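Long-range contact in probable 2-phosphosulfolactate phosphatase (Clostridium acetobutylicum, PDB 1VR0), which probably catalyses the magnesium-dependent hydrolysis of (2R)-O-phospho-3-sulfolactate to (2R)-3-sulfolactate and phosphate: residues 50-59 against 237-247. Numbering follows the deposited sequence.
Sequences LNNGCKRVVP and LVPQYTNGEIL
A single antiparallel bridge, the hydrogen-bonded pair V57 and I246, ties strand 56-59 to the C-terminal beta hairpin of the chain. V57 N gives its hydrogen to I246 O at 2.9 Å, and I246 N returns one to V57 O at 2.7 Å. R56 CA adds a CA-H...O contact to the same I246 O. Beside the bridge, R56 and E245 form a salt bridge through one guanidinium nitrogen, NE lying 2.8 Å from OE2, with the two planar groups turned 27° apart. The R56 chain bends at chi3 (72°), which turns NE onto OE2; CD also lies against the carboxylate of the extended glutamate chain. NH1 also makes a weak hydrogen bond to T109 OG1, and OE2 one to Y73 OH.

The hairpin pairs strands 240-242 and 245-246 through a type I' turn from T242 to E245, with N243 and G244 at its corners. Within this chain it edges the seven-stranded mixed sheet and strand 56-59 edges the three-stranded parallel sheet, so the bridge joins the edges of the two sheets. On the apolar side L50 and I246 meet, CG2 of I246 touching L50 CD1 at 3.7 Å, the two side chains crossing at about a right angle, while CD1 of I246 lies 4.2 Å from P59 CG. L50 CD1 also meets P239 CB at 3.8 Å, and L237 CD2 comes up against L50 CB and the backbone at the end of helix 42-51, which G53 closes in a Schellman motif. P59 CG meets the Y241 ring obliquely, 3.9 Å from CE1; that tyrosine's OH is hydrogen-bonded to E125 and K122. At the very C-terminus, L247 CD2 lies 3.4 Å from R56 CB and close to K55 O.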
# COMPACT_ATOMS: atom_id res chain seq x y z
N LEU A 50 16.73 -23.11 -7.70
CA LEU A 50 17.96 -22.64 -8.32
C LEU A 50 19.20 -22.90 -7.46
O LEU A 50 20.23 -23.31 -7.98
CB LEU A 50 17.83 -21.17 -8.70
CG LEU A 50 17.06 -21.07 -10.01
CD1 LEU A 50 16.33 -19.82 -10.14
CD2 LEU A 50 18.00 -21.26 -11.18
N ASN A 51 19.05 -22.71 -6.16
CA ASN A 51 20.06 -23.07 -5.20
C ASN A 51 20.39 -24.57 -5.20
O ASN A 51 21.49 -24.94 -4.87
CB ASN A 51 19.60 -22.68 -3.79
CG ASN A 51 20.69 -22.80 -2.77
OD1 ASN A 51 21.74 -22.17 -2.89
ND2 ASN A 51 20.47 -23.62 -1.76
N ASN A 52 19.41 -25.41 -5.54
CA ASN A 52 19.64 -26.85 -5.63
C ASN A 52 20.05 -27.35 -7.02
O ASN A 52 19.94 -28.53 -7.30
CB ASN A 52 18.38 -27.60 -5.20
CG ASN A 52 18.07 -27.44 -3.73
OD1 ASN A 52 18.93 -27.03 -2.95
ND2 ASN A 52 16.85 -27.79 -3.34
N GLY A 53 20.50 -26.44 -7.89
CA GLY A 53 21.17 -26.82 -9.12
C GLY A 53 20.27 -26.85 -10.32
O GLY A 53 20.64 -27.33 -11.40
N CYS A 54 19.05 -26.37 -10.16
CA CYS A 54 18.15 -26.20 -11.29
C CYS A 54 18.79 -25.30 -12.33
O CYS A 54 19.44 -24.32 -11.99
CB CYS A 54 16.89 -25.55 -10.77
SG CYS A 54 15.66 -25.17 -11.96
N LYS A 55 18.63 -25.63 -13.61
CA LYS A 55 19.29 -24.87 -14.66
C LYS A 55 18.64 -23.53 -14.90
O LYS A 55 19.32 -22.51 -15.04
CB LYS A 55 19.27 -25.60 -15.98
CG LYS A 55 19.83 -24.75 -17.12
CD LYS A 55 20.39 -25.62 -18.24
CE LYS A 55 21.04 -24.77 -19.31
NZ LYS A 55 22.01 -25.58 -20.04
N ARG A 56 17.32 -23.54 -15.01
CA ARG A 56 16.58 -22.31 -15.18
C ARG A 56 15.15 -22.48 -14.75
O ARG A 56 14.64 -23.58 -14.75
CB ARG A 56 16.63 -21.86 -16.64
CG ARG A 56 15.84 -22.76 -17.60
CD ARG A 56 15.69 -22.12 -18.97
NE ARG A 56 16.93 -22.09 -19.74
CZ ARG A 56 17.38 -23.11 -20.46
NH1 ARG A 56 16.71 -24.26 -20.51
NH2 ARG A 56 18.51 -23.00 -21.12
N VAL A 57 14.51 -21.37 -14.40
CA VAL A 57 13.08 -21.33 -14.18
C VAL A 57 12.47 -20.44 -15.24
O VAL A 57 12.93 -19.33 -15.44
CB VAL A 57 12.70 -20.76 -12.80
CG1 VAL A 57 11.20 -20.76 -12.66
CG2 VAL A 57 13.35 -21.55 -11.65
N VAL A 58 11.41 -20.92 -15.91
CA VAL A 58 10.67 -20.14 -16.88
C VAL A 58 9.25 -19.89 -16.33
O VAL A 58 8.41 -20.79 -16.36
CB VAL A 58 10.53 -20.89 -18.20
CG1 VAL A 58 9.74 -20.05 -19.22
CG2 VAL A 58 11.87 -21.32 -18.73
N PRO A 59 8.98 -18.67 -15.81
CA PRO A 59 7.67 -18.30 -15.33
C PRO A 59 6.70 -17.93 -16.46
O PRO A 59 7.05 -17.20 -17.37
CB PRO A 59 7.96 -17.08 -14.47
CG PRO A 59 9.11 -16.47 -15.05
CD PRO A 59 9.94 -17.57 -15.64
N LEU A 237 22.22 -17.26 -3.03
CA LEU A 237 22.02 -17.04 -4.45
C LEU A 237 20.93 -15.99 -4.67
O LEU A 237 19.92 -15.96 -3.93
CB LEU A 237 21.50 -18.35 -5.02
CG LEU A 237 21.96 -18.73 -6.38
CD1 LEU A 237 23.40 -19.20 -6.28
CD2 LEU A 237 21.02 -19.82 -6.85
N VAL A 238 21.12 -15.15 -5.69
CA VAL A 238 20.10 -14.19 -6.07
C VAL A 238 19.64 -14.42 -7.49
O VAL A 238 20.20 -13.88 -8.42
CB VAL A 238 20.61 -12.78 -5.96
CG1 VAL A 238 19.50 -11.80 -6.32
CG2 VAL A 238 21.13 -12.51 -4.55
N PRO A 239 18.57 -15.19 -7.66
CA PRO A 239 18.11 -15.41 -9.02
C PRO A 239 17.69 -14.13 -9.72
O PRO A 239 17.28 -13.16 -9.08
CB PRO A 239 16.89 -16.32 -8.86
CG PRO A 239 16.98 -16.87 -7.49
CD PRO A 239 17.71 -15.85 -6.67
N GLN A 240 17.81 -14.14 -11.03
CA GLN A 240 17.58 -12.95 -11.79
C GLN A 240 16.78 -13.30 -13.04
O GLN A 240 17.12 -14.24 -13.74
CB GLN A 240 18.92 -12.37 -12.12
CG GLN A 240 18.85 -10.95 -12.51
CD GLN A 240 20.13 -10.17 -12.26
OE1 GLN A 240 21.09 -10.65 -11.62
NE2 GLN A 240 20.13 -8.94 -12.76
N TYR A 241 15.70 -12.56 -13.28
CA TYR A 241 14.84 -12.75 -14.45
C TYR A 241 15.38 -11.89 -15.60
O TYR A 241 15.59 -10.71 -15.44
CB TYR A 241 13.38 -12.38 -14.10
CG TYR A 241 12.39 -12.42 -15.25
CD1 TYR A 241 11.99 -13.61 -15.80
CD2 TYR A 241 11.82 -11.25 -15.75
CE1 TYR A 241 11.10 -13.65 -16.84
CE2 TYR A 241 10.91 -11.29 -16.80
CZ TYR A 241 10.57 -12.50 -17.34
OH TYR A 241 9.67 -12.57 -18.38
N THR A 242 15.61 -12.52 -16.74
CA THR A 242 16.23 -11.88 -17.88
C THR A 242 15.72 -12.56 -19.12
O THR A 242 15.91 -13.75 -19.24
CB THR A 242 17.78 -12.08 -17.83
OG1 THR A 242 18.31 -11.56 -16.60
CG2 THR A 242 18.45 -11.39 -19.01
N ASN A 243 15.10 -11.82 -20.04
CA ASN A 243 14.62 -12.37 -21.29
C ASN A 243 13.77 -13.61 -21.10
O ASN A 243 14.02 -14.63 -21.71
CB ASN A 243 15.80 -12.69 -22.22
CG ASN A 243 16.65 -11.48 -22.54
OD1 ASN A 243 16.15 -10.39 -22.76
ND2 ASN A 243 17.96 -11.68 -22.61
N GLY A 244 12.80 -13.54 -20.19
CA GLY A 244 11.85 -14.65 -19.98
C GLY A 244 12.32 -15.85 -19.17
O GLY A 244 11.60 -16.83 -19.05
N GLU A 245 13.52 -15.76 -18.60
CA GLU A 245 14.14 -16.88 -17.91
C GLU A 245 14.69 -16.41 -16.62
O GLU A 245 15.18 -15.30 -16.55
CB GLU A 245 15.34 -17.34 -18.72
CG GLU A 245 15.12 -18.56 -19.56
CD GLU A 245 16.34 -18.95 -20.39
OE1 GLU A 245 17.43 -18.35 -20.17
OE2 GLU A 245 16.19 -19.85 -21.26
N ILE A 246 14.70 -17.28 -15.62
CA ILE A 246 15.39 -17.01 -14.37
C ILE A 246 16.56 -17.98 -14.18
O ILE A 246 16.37 -19.20 -14.17
CB ILE A 246 14.49 -17.14 -13.17
CG1 ILE A 246 13.24 -16.30 -13.38
CG2 ILE A 246 15.23 -16.74 -11.88
CD1 ILE A 246 12.19 -16.46 -12.25
N LEU A 247 17.75 -17.42 -14.01
CA LEU A 247 18.97 -18.17 -13.68
C LEU A 247 19.64 -17.60 -12.40
O LEU A 247 19.47 -16.42 -11.97
CB LEU A 247 19.97 -18.09 -14.83
CG LEU A 247 19.42 -18.06 -16.25
CD1 LEU A 247 20.48 -17.50 -17.21
CD2 LEU A 247 19.05 -19.45 -16.65
OXT LEU A 247 20.44 -18.34 -11.78